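PhnB-like domain-containing protein (Pseudomonas aeruginosa, PDB 1U69) is of unknown function but belongs to the PhnB-like branch of the glyoxalase superfamily and has been proposed as a potential drug-resistance protein. Local coordinates at residues N7-W12 and F78-A83; A21-E26 and D112-S117; V51-F56 and L64-G69; A83-A88 and T121-S126. One frame throughout, in Å; residues are numbered along the deposited sequence.

Contact 1 (N7-W12 and F78-A83)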
loop_
_atom_site.group_PDB
_atom_site.type_symbol
_atom_site.label_atom_id
_atom_site.label_comp_id
_atom_site.label_asym_id
_atom_site.label_seq_id
_atom_site.Cartn_x
_atom_site.Cartn_y
_atom_site.Cartn_z
ATOM N N ASN A 7 -6.083 9.147 6.749
ATOM C CA ASN A 7 -7.248 9.124 5.865
ATOM C C ASN A 7 -7.932 7.772 6.023
ATOM O O ASN A 7 -7.316 6.726 5.834
ATOM C CB ASN A 7 -6.812 9.362 4.407
ATOM C CG ASN A 7 -7.988 9.491 3.445
ATOM O OD1 ASN A 7 -9.102 9.776 3.865
ATOM N ND2 ASN A 7 -7.746 9.261 2.145
ATOM N N THR A 8 -9.202 7.807 6.391
ATOM C CA THR A 8 -9.984 6.607 6.699
ATOM C C THR A 8 -11.205 6.556 5.790
ATOM O O THR A 8 -11.855 7.572 5.575
ATOM C CB THR A 8 -10.427 6.665 8.181
ATOM O OG1 THR A 8 -9.268 6.744 9.034
ATOM C CG2 THR A 8 -11.162 5.400 8.608
ATOM N N ILE A 9 -11.507 5.385 5.246
ATOM C CA ILE A 9 -12.682 5.191 4.393
ATOM C C ILE A 9 -13.894 5.055 5.310
ATOM O O ILE A 9 -13.959 4.095 6.058
ATOM C CB ILE A 9 -12.498 3.923 3.511
ATOM C CG1 ILE A 9 -11.488 4.151 2.377
ATOM C CG2 ILE A 9 -13.834 3.489 2.855
ATOM C CD1 ILE A 9 -10.187 4.772 2.737
ATOM N N CYS A 10 -14.840 5.994 5.246
ATOM C CA CYS A 10 -16.036 5.992 6.097
ATOM C C CYS A 10 -17.245 5.519 5.299
ATOM O O CYS A 10 -17.579 6.105 4.284
ATOM C CB CYS A 10 -16.289 7.392 6.659
ATOM S SG CYS A 10 -17.621 7.475 7.862
ATOM N N LEU A 11 -17.872 4.438 5.755
ATOM C CA LEU A 11 -19.000 3.837 5.060
ATOM C C LEU A 11 -20.222 3.922 5.956
ATOM O O LEU A 11 -20.142 3.605 7.141
ATOM C CB LEU A 11 -18.694 2.385 4.728
ATOM C CG LEU A 11 -17.550 2.226 3.718
ATOM C CD1 LEU A 11 -17.090 0.788 3.703
ATOM C CD2 LEU A 11 -17.996 2.693 2.344
ATOM N N TRP A 12 -21.341 4.345 5.368
ATOM C CA TRP A 12 -22.595 4.603 6.082
ATOM C C TRP A 12 -23.402 3.316 6.187
ATOM O O TRP A 12 -23.570 2.599 5.199
ATOM C CB TRP A 12 -23.397 5.660 5.314
ATOM C CG TRP A 12 -24.510 6.336 6.053
ATOM C CD1 TRP A 12 -25.723 5.808 6.375
ATOM C CD2 TRP A 12 -24.520 7.684 6.514
ATOM N NE1 TRP A 12 -26.485 6.749 7.022
ATOM C CE2 TRP A 12 -25.774 7.912 7.121
ATOM C CE3 TRP A 12 -23.600 8.729 6.477
ATOM C CZ2 TRP A 12 -26.117 9.131 7.698
ATOM C CZ3 TRP A 12 -23.943 9.946 7.054
ATOM C CH2 TRP A 12 -25.187 10.133 7.660
ATOM N N PHE A 78 -18.958 4.462 -5.575
ATOM C CA PHE A 78 -17.838 3.936 -4.785
ATOM C C PHE A 78 -17.828 2.427 -4.848
ATOM O O PHE A 78 -18.888 1.791 -4.754
ATOM C CB PHE A 78 -17.945 4.354 -3.321
ATOM C CG PHE A 78 -17.077 3.539 -2.407
ATOM C CD1 PHE A 78 -15.752 3.845 -2.241
ATOM C CD2 PHE A 78 -17.583 2.439 -1.733
ATOM C CE1 PHE A 78 -14.949 3.072 -1.398
ATOM C CE2 PHE A 78 -16.791 1.662 -0.932
ATOM C CZ PHE A 78 -15.477 1.975 -0.755
ATOM N N SER A 79 -16.634 1.848 -4.957
ATOM C CA SER A 79 -16.466 0.414 -4.785
ATOM C C SER A 79 -15.058 0.084 -4.279
ATOM O O SER A 79 -14.117 0.851 -4.472
ATOM C CB SER A 79 -16.721 -0.350 -6.096
ATOM O OG SER A 79 -15.869 0.105 -7.132
ATOM N N PHE A 80 -14.940 -1.061 -3.620
ATOM C CA PHE A 80 -13.637 -1.664 -3.296
ATOM C C PHE A 80 -13.298 -2.574 -4.469
ATOM O O PHE A 80 -14.116 -3.380 -4.849
ATOM C CB PHE A 80 -13.719 -2.540 -2.049
ATOM C CG PHE A 80 -13.832 -1.799 -0.750
ATOM C CD1 PHE A 80 -12.755 -1.076 -0.247
ATOM C CD2 PHE A 80 -14.976 -1.915 0.029
ATOM C CE1 PHE A 80 -12.850 -0.434 0.982
ATOM C CE2 PHE A 80 -15.071 -1.277 1.261
ATOM C CZ PHE A 80 -14.017 -0.545 1.734
ATOM N N GLN A 81 -12.109 -2.449 -5.038
ATOM C CA GLN A 81 -11.638 -3.400 -6.035
ATOM C C GLN A 81 -10.565 -4.293 -5.421
ATOM O O GLN A 81 -9.508 -3.851 -5.038
ATOM C CB GLN A 81 -11.093 -2.697 -7.274
ATOM C CG GLN A 81 -10.681 -3.665 -8.363
ATOM C CD GLN A 81 -10.221 -2.962 -9.615
ATOM O OE1 GLN A 81 -11.032 -2.628 -10.494
ATOM N NE2 GLN A 81 -8.937 -2.750 -9.721
ATOM N N VAL A 82 -10.882 -5.580 -5.321
ATOM C CA VAL A 82 -10.051 -6.563 -4.657
ATOM C C VAL A 82 -9.360 -7.389 -5.727
ATOM O O VAL A 82 -10.010 -7.991 -6.574
ATOM C CB VAL A 82 -10.895 -7.494 -3.750
ATOM C CG1 VAL A 82 -10.008 -8.556 -3.116
ATOM C CG2 VAL A 82 -11.650 -6.682 -2.685
ATOM N N ALA A 83 -8.039 -7.386 -5.691
ATOM C CA ALA A 83 -7.222 -8.099 -6.667
ATOM C C ALA A 83 -7.079 -9.546 -6.233
ATOM O O ALA A 83 -6.693 -9.811 -5.100
ATOM C CB ALA A 83 -5.872 -7.459 -6.780
#
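Leu11 sets one methyl against each of two phenylalanine rings, and this fork is the tight part of the packing between 7-12 and 78-83. Leu11 CD2 lies 3.6 Å from Phe78 CE2, the two side chains crossing nearly at right angles. Leu11 CD1 approaches the edge of the other ring, near its plane, and stands 3.8 Å from Phe80 CE2; here the side chains come from opposite directions. The two rings also touch: Phe78 CZ sits 3.7 Å above the centre of the Phe80 ring, so Leu11 meets rings already packed on each other. With its CG beside the backbone N (chi1 -74°), Phe80 sends its ring toward the other strand although its CB does not start that way. The looser side belongs to Ile9, whose CG2 reaches only 4.2 Å from Phe78 CZ and stands equally far from Phe80 CZ. Even this side is buried, and the contact is wholly apolar. The strand axes come no closer than 10.7 Å, at 123°, which makes this side-chain packing between strands of two sheets and not backbone pairing. Ile116 packs on both Leu11 and Phe78, while Trp118 meets the Phe80 ring. Strand 7-13 is flanked in its sheet by strand 61-67, strand 78-84 lies beside strand 117-122, and both strands continue their sheets by antiparallel pairing with a second subunit, where the two copies of Phe78 stack.

Contact 2 (A21-E26 and D112-S117)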
loop_
_atom_site.group_PDB
_atom_site.type_symbol
_atom_site.label_atom_id
_atom_site.label_comp_id
_atom_site.label_asym_id
_atom_site.label_seq_id
_atom_site.Cartn_x
_atom_site.Cartn_y
_atom_site.Cartn_z
ATOM N N ALA A 21 -18.699 -4.956 9.690
ATOM C CA ALA A 21 -17.258 -5.006 9.964
ATOM C C ALA A 21 -16.835 -6.417 10.365
ATOM O O ALA A 21 -15.796 -6.926 9.927
ATOM C CB ALA A 21 -16.906 -4.021 11.050
ATOM N N THR A 22 -17.651 -7.042 11.200
ATOM C CA THR A 22 -17.383 -8.389 11.666
ATOM C C THR A 22 -17.412 -9.358 10.489
ATOM O O THR A 22 -16.561 -10.232 10.374
ATOM C CB THR A 22 -18.418 -8.799 12.717
ATOM O OG1 THR A 22 -18.300 -7.940 13.858
ATOM C CG2 THR A 22 -18.124 -10.189 13.242
ATOM N N PHE A 23 -18.410 -9.210 9.623
ATOM C CA PHE A 23 -18.504 -10.028 8.416
ATOM C C PHE A 23 -17.279 -9.857 7.520
ATOM O O PHE A 23 -16.742 -10.833 7.008
ATOM C CB PHE A 23 -19.787 -9.682 7.636
ATOM C CG PHE A 23 -19.890 -10.358 6.283
ATOM C CD1 PHE A 23 -20.200 -11.693 6.183
ATOM C CD2 PHE A 23 -19.659 -9.649 5.118
ATOM C CE1 PHE A 23 -20.273 -12.310 4.936
ATOM C CE2 PHE A 23 -19.739 -10.265 3.870
ATOM C CZ PHE A 23 -20.045 -11.592 3.791
ATOM N N TYR A 24 -16.844 -8.621 7.309
ATOM C CA TYR A 24 -15.711 -8.403 6.427
ATOM C C TYR A 24 -14.473 -9.060 7.039
ATOM O O TYR A 24 -13.665 -9.650 6.336
ATOM C CB TYR A 24 -15.446 -6.915 6.204
ATOM C CG TYR A 24 -16.583 -6.093 5.627
ATOM C CD1 TYR A 24 -17.492 -6.621 4.703
ATOM C CD2 TYR A 24 -16.733 -4.762 5.992
ATOM C CE1 TYR A 24 -18.520 -5.840 4.176
ATOM C CE2 TYR A 24 -17.741 -3.973 5.456
ATOM C CZ TYR A 24 -18.647 -4.521 4.562
ATOM O OH TYR A 24 -19.643 -3.726 4.037
ATOM N N ALA A 25 -14.347 -8.975 8.354
ATOM C CA ALA A 25 -13.157 -9.473 9.037
ATOM C C ALA A 25 -13.027 -10.996 8.940
ATOM O O ALA A 25 -11.912 -11.537 8.895
ATOM C CB ALA A 25 -13.147 -9.009 10.490
ATOM N N GLU A 26 -14.160 -11.682 8.881
ATOM C CA GLU A 26 -14.142 -13.133 8.806
ATOM C C GLU A 26 -14.150 -13.619 7.354
ATOM O O GLU A 26 -13.872 -14.784 7.095
ATOM C CB GLU A 26 -15.284 -13.734 9.623
ATOM C CG GLU A 26 -16.669 -13.386 9.133
ATOM C CD GLU A 26 -17.751 -13.589 10.187
ATOM O OE1 GLU A 26 -17.432 -13.983 11.332
ATOM O OE2 GLU A 26 -18.922 -13.336 9.853
ATOM N N ASP A 112 -22.737 -6.141 -1.476
ATOM C CA ASP A 112 -22.945 -6.833 -0.206
ATOM C C ASP A 112 -24.331 -6.544 0.385
ATOM O O ASP A 112 -25.140 -5.800 -0.175
ATOM C CB ASP A 112 -21.796 -6.598 0.794
ATOM C CG ASP A 112 -21.718 -5.183 1.347
ATOM O OD1 ASP A 112 -22.738 -4.459 1.366
ATOM O OD2 ASP A 112 -20.632 -4.758 1.859
ATOM N N LYS A 113 -24.581 -7.173 1.529
ATOM C CA LYS A 113 -25.852 -7.098 2.230
ATOM C C LYS A 113 -26.282 -5.674 2.539
ATOM O O LYS A 113 -27.479 -5.407 2.622
ATOM C CB LYS A 113 -25.718 -7.882 3.544
ATOM C CG LYS A 113 -26.938 -7.879 4.434
ATOM C CD LYS A 113 -26.813 -8.919 5.533
ATOM C CE LYS A 113 -28.070 -8.978 6.378
ATOM N NZ LYS A 113 -27.851 -9.744 7.621
ATOM N N TRP A 114 -25.309 -4.771 2.707
ATOM C CA TRP A 114 -25.545 -3.389 3.137
ATOM C C TRP A 114 -25.507 -2.441 1.943
ATOM O O TRP A 114 -25.613 -1.227 2.095
ATOM C CB TRP A 114 -24.527 -3.020 4.238
ATOM C CG TRP A 114 -24.606 -4.042 5.329
ATOM C CD1 TRP A 114 -25.528 -4.086 6.335
ATOM C CD2 TRP A 114 -23.830 -5.239 5.450
ATOM N NE1 TRP A 114 -25.347 -5.217 7.098
ATOM C CE2 TRP A 114 -24.307 -5.940 6.582
ATOM C CE3 TRP A 114 -22.756 -5.779 4.739
ATOM C CZ2 TRP A 114 -23.758 -7.144 6.999
ATOM C CZ3 TRP A 114 -22.217 -6.970 5.149
ATOM C CH2 TRP A 114 -22.721 -7.649 6.269
ATOM N N GLY A 115 -25.413 -3.023 0.748
ATOM C CA GLY A 115 -25.496 -2.286 -0.494
ATOM C C GLY A 115 -24.192 -1.745 -1.025
ATOM O O GLY A 115 -24.213 -1.017 -2.024
ATOM N N ILE A 116 -23.071 -2.096 -0.397
ATOM C CA ILE A 116 -21.763 -1.575 -0.816
ATOM C C ILE A 116 -21.255 -2.398 -1.986
ATOM O O ILE A 116 -21.380 -3.622 -1.991
ATOM C CB ILE A 116 -20.790 -1.603 0.367
ATOM C CG1 ILE A 116 -21.244 -0.557 1.393
ATOM C CG2 ILE A 116 -19.358 -1.371 -0.093
ATOM C CD1 ILE A 116 -20.787 -0.823 2.760
ATOM N N SER A 117 -20.691 -1.728 -2.978
ATOM C CA SER A 117 -20.183 -2.387 -4.171
ATOM C C SER A 117 -18.758 -2.909 -3.976
ATOM O O SER A 117 -17.880 -2.201 -3.485
ATOM C CB SER A 117 -20.192 -1.431 -5.369
ATOM O OG SER A 117 -21.513 -1.222 -5.881
#
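An Asx turn, set within the type I beta turn from Asp112 to Gly115, presents the Asp112 carboxylate to Tyr24 on helix 17-27. Tyr24 OH donates to Asp112 OD2 over 2.6 Å, reaching the syn side of the carboxylate but 29° out of its plane. With Asp112 CG between the backbone N and the carbonyl carbon (chi1 70°), the carboxylate lies back over its own turn: Asp112 OD1 accepts from Trp114 N at 2.9 Å and from Ile116 N at 3.0 Å, the two donors arriving from opposite faces of its plane. Trp114 turns its six-membered ring toward the helix, where CZ3 lies 3.7 Å from Phe23 CD2 and 4.0 Å from Tyr24 CE1. Phe23 comes in at the indole edge, its ring plane 57° from that of the tryptophan, and the Tyr24 ring is almost perpendicular to the same indole. Ile116 also touches the phenol, with CD1 3.4 Å from Tyr24 OH. Tyr13 bonds to the Tyr24 hydroxyl. A buried carboxylate is gripped at both oxygens: backbone amides at OD1 hold the turn in shape, while OD2 is held by Tyr24 from the helix and by Trp118 NE1 from strand 117-122, so its rotation is probably fixed.

Contact 3 (V51-F56 and L64-G69)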
loop_
_atom_site.group_PDB
_atom_site.type_symbol
_atom_site.label_atom_id
_atom_site.label_comp_id
_atom_site.label_asym_id
_atom_site.label_seq_id
_atom_site.Cartn_x
_atom_site.Cartn_y
_atom_site.Cartn_z
ATOM N N VAL A 51 -24.006 1.593 19.291
ATOM C CA VAL A 51 -22.792 1.651 18.478
ATOM C C VAL A 51 -22.907 2.830 17.502
ATOM O O VAL A 51 -23.864 2.919 16.722
ATOM C CB VAL A 51 -22.556 0.338 17.699
ATOM C CG1 VAL A 51 -21.370 0.486 16.719
ATOM C CG2 VAL A 51 -22.327 -0.837 18.654
ATOM N N LEU A 52 -21.957 3.755 17.585
ATOM C CA LEU A 52 -21.940 4.919 16.703
ATOM C C LEU A 52 -20.987 4.681 15.529
ATOM O O LEU A 52 -21.380 4.820 14.366
ATOM C CB LEU A 52 -21.550 6.179 17.481
ATOM C CG LEU A 52 -21.431 7.485 16.701
ATOM C CD1 LEU A 52 -22.755 7.832 16.072
ATOM C CD2 LEU A 52 -20.953 8.608 17.601
ATOM N N THR A 53 -19.737 4.342 15.829
ATOM C CA THR A 53 -18.791 3.935 14.785
ATOM C C THR A 53 -18.033 2.673 15.155
ATOM O O THR A 53 -17.895 2.314 16.328
ATOM C CB THR A 53 -17.759 5.026 14.454
ATOM O OG1 THR A 53 -16.977 5.348 15.621
ATOM C CG2 THR A 53 -18.416 6.321 14.001
ATOM N N VAL A 54 -17.491 2.040 14.124
ATOM C CA VAL A 54 -16.645 0.861 14.278
ATOM C C VAL A 54 -15.417 1.057 13.392
ATOM O O VAL A 54 -15.549 1.257 12.182
ATOM C CB VAL A 54 -17.374 -0.414 13.831
ATOM C CG1 VAL A 54 -16.466 -1.615 14.008
ATOM C CG2 VAL A 54 -18.710 -0.605 14.587
ATOM N N GLU A 55 -14.237 1.023 13.994
ATOM C CA GLU A 55 -12.995 1.045 13.226
ATOM C C GLU A 55 -12.688 -0.370 12.779
ATOM O O GLU A 55 -12.775 -1.305 13.559
ATOM C CB GLU A 55 -11.834 1.599 14.050
ATOM C CG GLU A 55 -11.989 3.033 14.533
ATOM C CD GLU A 55 -10.812 3.462 15.396
ATOM O OE1 GLU A 55 -9.653 3.234 14.986
ATOM O OE2 GLU A 55 -11.031 3.988 16.489
ATOM N N PHE A 56 -12.350 -0.535 11.504
ATOM C CA PHE A 56 -11.939 -1.832 10.987
ATOM C C PHE A 56 -10.959 -1.662 9.848
ATOM O O PHE A 56 -10.762 -0.552 9.381
ATOM C CB PHE A 56 -13.152 -2.694 10.593
ATOM C CG PHE A 56 -13.956 -2.184 9.399
ATOM C CD1 PHE A 56 -13.748 -2.701 8.125
ATOM C CD2 PHE A 56 -14.971 -1.246 9.570
ATOM C CE1 PHE A 56 -14.515 -2.254 7.042
ATOM C CE2 PHE A 56 -15.747 -0.837 8.495
ATOM C CZ PHE A 56 -15.509 -1.339 7.243
ATOM N N LEU A 64 -13.966 3.066 8.655
ATOM C CA LEU A 64 -14.865 3.397 9.751
ATOM C C LEU A 64 -16.281 3.104 9.256
ATOM O O LEU A 64 -16.667 3.587 8.192
ATOM C CB LEU A 64 -14.727 4.885 10.106
ATOM C CG LEU A 64 -15.401 5.379 11.390
ATOM C CD1 LEU A 64 -14.611 4.897 12.605
ATOM C CD2 LEU A 64 -15.520 6.903 11.380
ATOM N N GLY A 65 -17.027 2.293 10.007
ATOM C CA GLY A 65 -18.442 2.064 9.742
ATOM C C GLY A 65 -19.241 3.001 10.635
ATOM O O GLY A 65 -19.061 2.992 11.858
ATOM N N LEU A 66 -20.118 3.799 10.036
ATOM C CA LEU A 66 -20.882 4.811 10.758
ATOM C C LEU A 66 -22.344 4.440 10.759
ATOM O O LEU A 66 -22.945 4.318 9.701
ATOM C CB LEU A 66 -20.704 6.165 10.066
ATOM C CG LEU A 66 -21.535 7.360 10.548
ATOM C CD1 LEU A 66 -21.297 7.708 12.004
ATOM C CD2 LEU A 66 -21.178 8.572 9.680
ATOM N N ASN A 67 -22.918 4.274 11.951
ATOM C CA ASN A 67 -24.356 4.055 12.080
ATOM C C ASN A 67 -25.118 5.373 12.000
ATOM O O ASN A 67 -25.389 6.023 13.006
ATOM C CB ASN A 67 -24.671 3.302 13.374
ATOM C CG ASN A 67 -24.291 1.832 13.286
ATOM O OD1 ASN A 67 -24.356 1.242 12.203
ATOM N ND2 ASN A 67 -23.889 1.237 14.411
ATOM N N GLY A 68 -25.492 5.742 10.783
ATOM C CA GLY A 68 -26.160 7.003 10.531
ATOM C C GLY A 68 -27.611 6.880 10.164
ATOM O O GLY A 68 -28.236 7.892 9.862
ATOM N N GLY A 69 -28.172 5.673 10.184
ATOM C CA GLY A 69 -29.569 5.487 9.845
ATOM C C GLY A 69 -29.786 5.355 8.351
ATOM O O GLY A 69 -28.838 5.256 7.578
#
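Strands 51-56 and 64-67 run antiparallel, their axes 4.5 Å apart, with Val54 and Gly65 as a hydrogen-bonded pair between the non-hydrogen-bonded pairs Thr53-Leu66 and Glu55-Leu64. Gly65 N donates to Val54 O at 2.8 Å, and Gly65 O takes the return bond from Val54 N. Farther along, Asn67 N bonds to Leu52 O, and the Asn67 side chain adds a bond of its own: ND2 lies 2.9 Å from Val51 O in a nearly straight line (172° at the hydrogen). The acceptor lies in the plane of the amide, whereas the donor stands well above the carbonyl plane of Val51. Asn67 OD1 is taken by Ala17 N at the start of helix 17-27. On the sheet face carrying Thr53, Glu55, Leu64 and Leu66, Leu64 has its CG anti to the backbone N (chi1 -169°), which carries CD1 to two neighbours, 3.7 Å from Thr53 CB and 3.8 Å from Glu55 CG. Thr53 CG2 fits beside Leu66 CD1, 3.8 Å away. Near the hairpin's turn, the Phe56 ring brings its edge to Gly65, with CE2 3.7 Å from the glycine N. Its carboxylate bonded to His37, Glu55 ties the pair to strand 31-38, against which Leu52 and Thr53 form a classic beta bulge. These strands are the closing hairpin of a beta-alpha-beta-beta-beta module, the repeating unit of the glyoxalase fold.

Contact 4 (A83-A88 and T121-S126)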
loop_
_atom_site.group_PDB
_atom_site.type_symbol
_atom_site.label_atom_id
_atom_site.label_comp_id
_atom_site.label_asym_id
_atom_site.label_seq_id
_atom_site.Cartn_x
_atom_site.Cartn_y
_atom_site.Cartn_z
ATOM N N ALA A 83 -8.039 -7.386 -5.691
ATOM C CA ALA A 83 -7.222 -8.099 -6.667
ATOM C C ALA A 83 -7.079 -9.546 -6.233
ATOM O O ALA A 83 -6.693 -9.811 -5.100
ATOM C CB ALA A 83 -5.872 -7.459 -6.780
ATOM N N THR A 84 -7.388 -10.487 -7.124
ATOM C CA THR A 84 -7.253 -11.915 -6.767
ATOM C C THR A 84 -6.189 -12.600 -7.635
ATOM O O THR A 84 -5.957 -12.229 -8.784
ATOM C CB THR A 84 -8.606 -12.656 -6.845
ATOM O OG1 THR A 84 -9.217 -12.460 -8.128
ATOM C CG2 THR A 84 -9.607 -12.073 -5.870
ATOM N N ASP A 85 -5.516 -13.615 -7.088
ATOM C CA ASP A 85 -4.437 -14.272 -7.832
ATOM C C ASP A 85 -4.835 -15.576 -8.525
ATOM O O ASP A 85 -4.088 -16.059 -9.365
ATOM C CB ASP A 85 -3.243 -14.565 -6.924
ATOM C CG ASP A 85 -2.215 -13.453 -6.923
ATOM O OD1 ASP A 85 -2.283 -12.527 -7.778
ATOM O OD2 ASP A 85 -1.292 -13.448 -6.085
ATOM N N ASP A 86 -5.985 -16.139 -8.174
ATOM C CA ASP A 86 -6.457 -17.350 -8.849
ATOM C C ASP A 86 -7.976 -17.511 -8.796
ATOM O O ASP A 86 -8.673 -16.709 -8.172
ATOM C CB ASP A 86 -5.745 -18.593 -8.283
ATOM C CG ASP A 86 -5.940 -18.783 -6.784
ATOM O OD1 ASP A 86 -6.960 -18.363 -6.201
ATOM O OD2 ASP A 86 -5.106 -19.394 -6.091
ATOM N N GLN A 87 -8.484 -18.566 -9.434
ATOM C CA GLN A 87 -9.921 -18.762 -9.556
ATOM C C GLN A 87 -10.522 -19.122 -8.216
ATOM O O GLN A 87 -11.651 -18.736 -7.930
ATOM C CB GLN A 87 -10.248 -19.841 -10.596
ATOM C CG GLN A 87 -11.699 -19.865 -11.038
ATOM C CD GLN A 87 -12.096 -18.597 -11.751
ATOM O OE1 GLN A 87 -11.501 -18.251 -12.764
ATOM N NE2 GLN A 87 -13.084 -17.886 -11.208
ATOM N N ALA A 88 -9.777 -19.878 -7.402
ATOM C CA ALA A 88 -10.259 -20.299 -6.102
ATOM C C ALA A 88 -10.594 -19.101 -5.214
ATOM O O ALA A 88 -11.655 -19.067 -4.600
ATOM C CB ALA A 88 -9.232 -21.203 -5.416
ATOM N N THR A 121 -11.674 -8.836 -8.771
ATOM C CA THR A 121 -11.008 -8.586 -10.050
ATOM C C THR A 121 -9.667 -9.307 -10.121
ATOM O O THR A 121 -8.687 -8.864 -9.538
ATOM C CB THR A 121 -10.776 -7.071 -10.217
ATOM O OG1 THR A 121 -12.017 -6.375 -10.076
ATOM C CG2 THR A 121 -10.286 -6.723 -11.624
ATOM N N PRO A 122 -9.609 -10.423 -10.834
ATOM C CA PRO A 122 -8.332 -11.125 -10.992
ATOM C C PRO A 122 -7.234 -10.205 -11.528
ATOM O O PRO A 122 -7.492 -9.422 -12.435
ATOM C CB PRO A 122 -8.683 -12.226 -11.992
ATOM C CG PRO A 122 -10.112 -12.476 -11.756
ATOM C CD PRO A 122 -10.717 -11.125 -11.501
ATOM N N ARG A 123 -6.027 -10.264 -10.958
ATOM C CA ARG A 123 -4.929 -9.448 -11.470
ATOM C C ARG A 123 -4.698 -9.709 -12.972
ATOM O O ARG A 123 -4.291 -8.813 -13.704
ATOM C CB ARG A 123 -3.637 -9.714 -10.688
ATOM C CG ARG A 123 -3.586 -9.020 -9.343
ATOM C CD ARG A 123 -2.155 -8.701 -8.838
ATOM N NE ARG A 123 -2.157 -8.053 -7.518
ATOM C CZ ARG A 123 -2.411 -8.687 -6.383
ATOM N NH1 ARG A 123 -2.693 -9.983 -6.388
ATOM N NH2 ARG A 123 -2.404 -8.032 -5.234
ATOM N N VAL A 124 -4.960 -10.938 -13.400
ATOM C CA VAL A 124 -4.868 -11.329 -14.818
ATOM C C VAL A 124 -5.724 -10.411 -15.715
ATOM O O VAL A 124 -5.298 -10.001 -16.805
ATOM C CB VAL A 124 -5.288 -12.828 -15.004
ATOM C CG1 VAL A 124 -5.508 -13.177 -16.488
ATOM C CG2 VAL A 124 -4.261 -13.755 -14.387
ATOM N N LEU A 125 -6.926 -10.079 -15.247
ATOM C CA LEU A 125 -7.839 -9.211 -15.982
ATOM C C LEU A 125 -7.348 -7.769 -16.035
ATOM O O LEU A 125 -7.339 -7.147 -17.094
ATOM C CB LEU A 125 -9.235 -9.267 -15.349
ATOM C CG LEU A 125 -10.323 -8.390 -15.966
ATOM C CD1 LEU A 125 -10.466 -8.680 -17.458
ATOM C CD2 LEU A 125 -11.624 -8.612 -15.223
ATOM N N SER A 126 -6.947 -7.223 -14.885
ATOM C CA SER A 126 -6.479 -5.838 -14.828
ATOM C C SER A 126 -5.278 -5.586 -15.740
ATOM O O SER A 126 -5.199 -4.565 -16.424
ATOM C CB SER A 126 -6.110 -5.475 -13.394
ATOM O OG SER A 126 -7.275 -5.467 -12.607
HETATM O O HOH W 1 -5.433 -13.464 -11.486
#
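Arg123 follows Pro122, the last residue of strand 117-122, which pairs in parallel with strand 78-84 (Ala83 with Thr121, Thr84 with Pro122) in a beta-alpha-beta-beta-beta module, where both give way to helices. Arg123 N donates to Thr84 O over 2.9 Å, in the carbonyl plane, following the bond from Thr84 N to Thr121 O. From there the side chain doubles back over strand 78-84. Arg123 CB lies 3.9 Å from Thr84 O, and Arg123 CG rests 3.8 Å from Ala83 CB. The chain stays extended as far as NE, which lies against the Ala83 methyl, and carries CD past Asp85 OD1. Arg123 CZ is 3.7 Å from Ala83 CB, which covers one guanidinium face over its centre. At the tip, Arg123 NH1 makes a salt bridge of 2.9 Å with Asp85 OD1, meeting it from above the carboxylate plane; the two flat groups are 53° apart. NH2 pairs with Asp30 of a third subunit, and Asp85 OD2 with Arg57 of that subunit, so the charged end belongs to an interface as much as to the chain. On the other sheet face, Thr84 OG1 is 3.3 Å from Pro122 CA and hydrogen-bonds Thr90 OG1 in helix 87-99. Pro122 is the N-cap residue of helix 123-129, and a water at its first turn donates to Thr84 O at 3.0 Å while accepting from Val124 N at 3.2 Å.

Overall arrangement
Contacts 1 and 2 form the buried middle, their centres 11 Å apart, yet differ in kind: contact 1 is purely apolar packing between two sheets, contact 2 adds a carboxylate hydrogen-bonded by backbone amides and aromatic side chains. Contacts 3 and 4 are partly buried and lie on opposite sides of the chain's centre, their centres about 30 Å apart; both use backbone pairing, antiparallel and parallel respectively, and only in contact 4 does a salt bridge join the two segments. Contact 1 links them, since strand 7-13 adjoins strand 61-67 of contact 3 and strand 78-84 is shared with contact 4. Tyr24 and Ala21 of contact 2 pack on Phe56 of contact 3, joining helix to sheet.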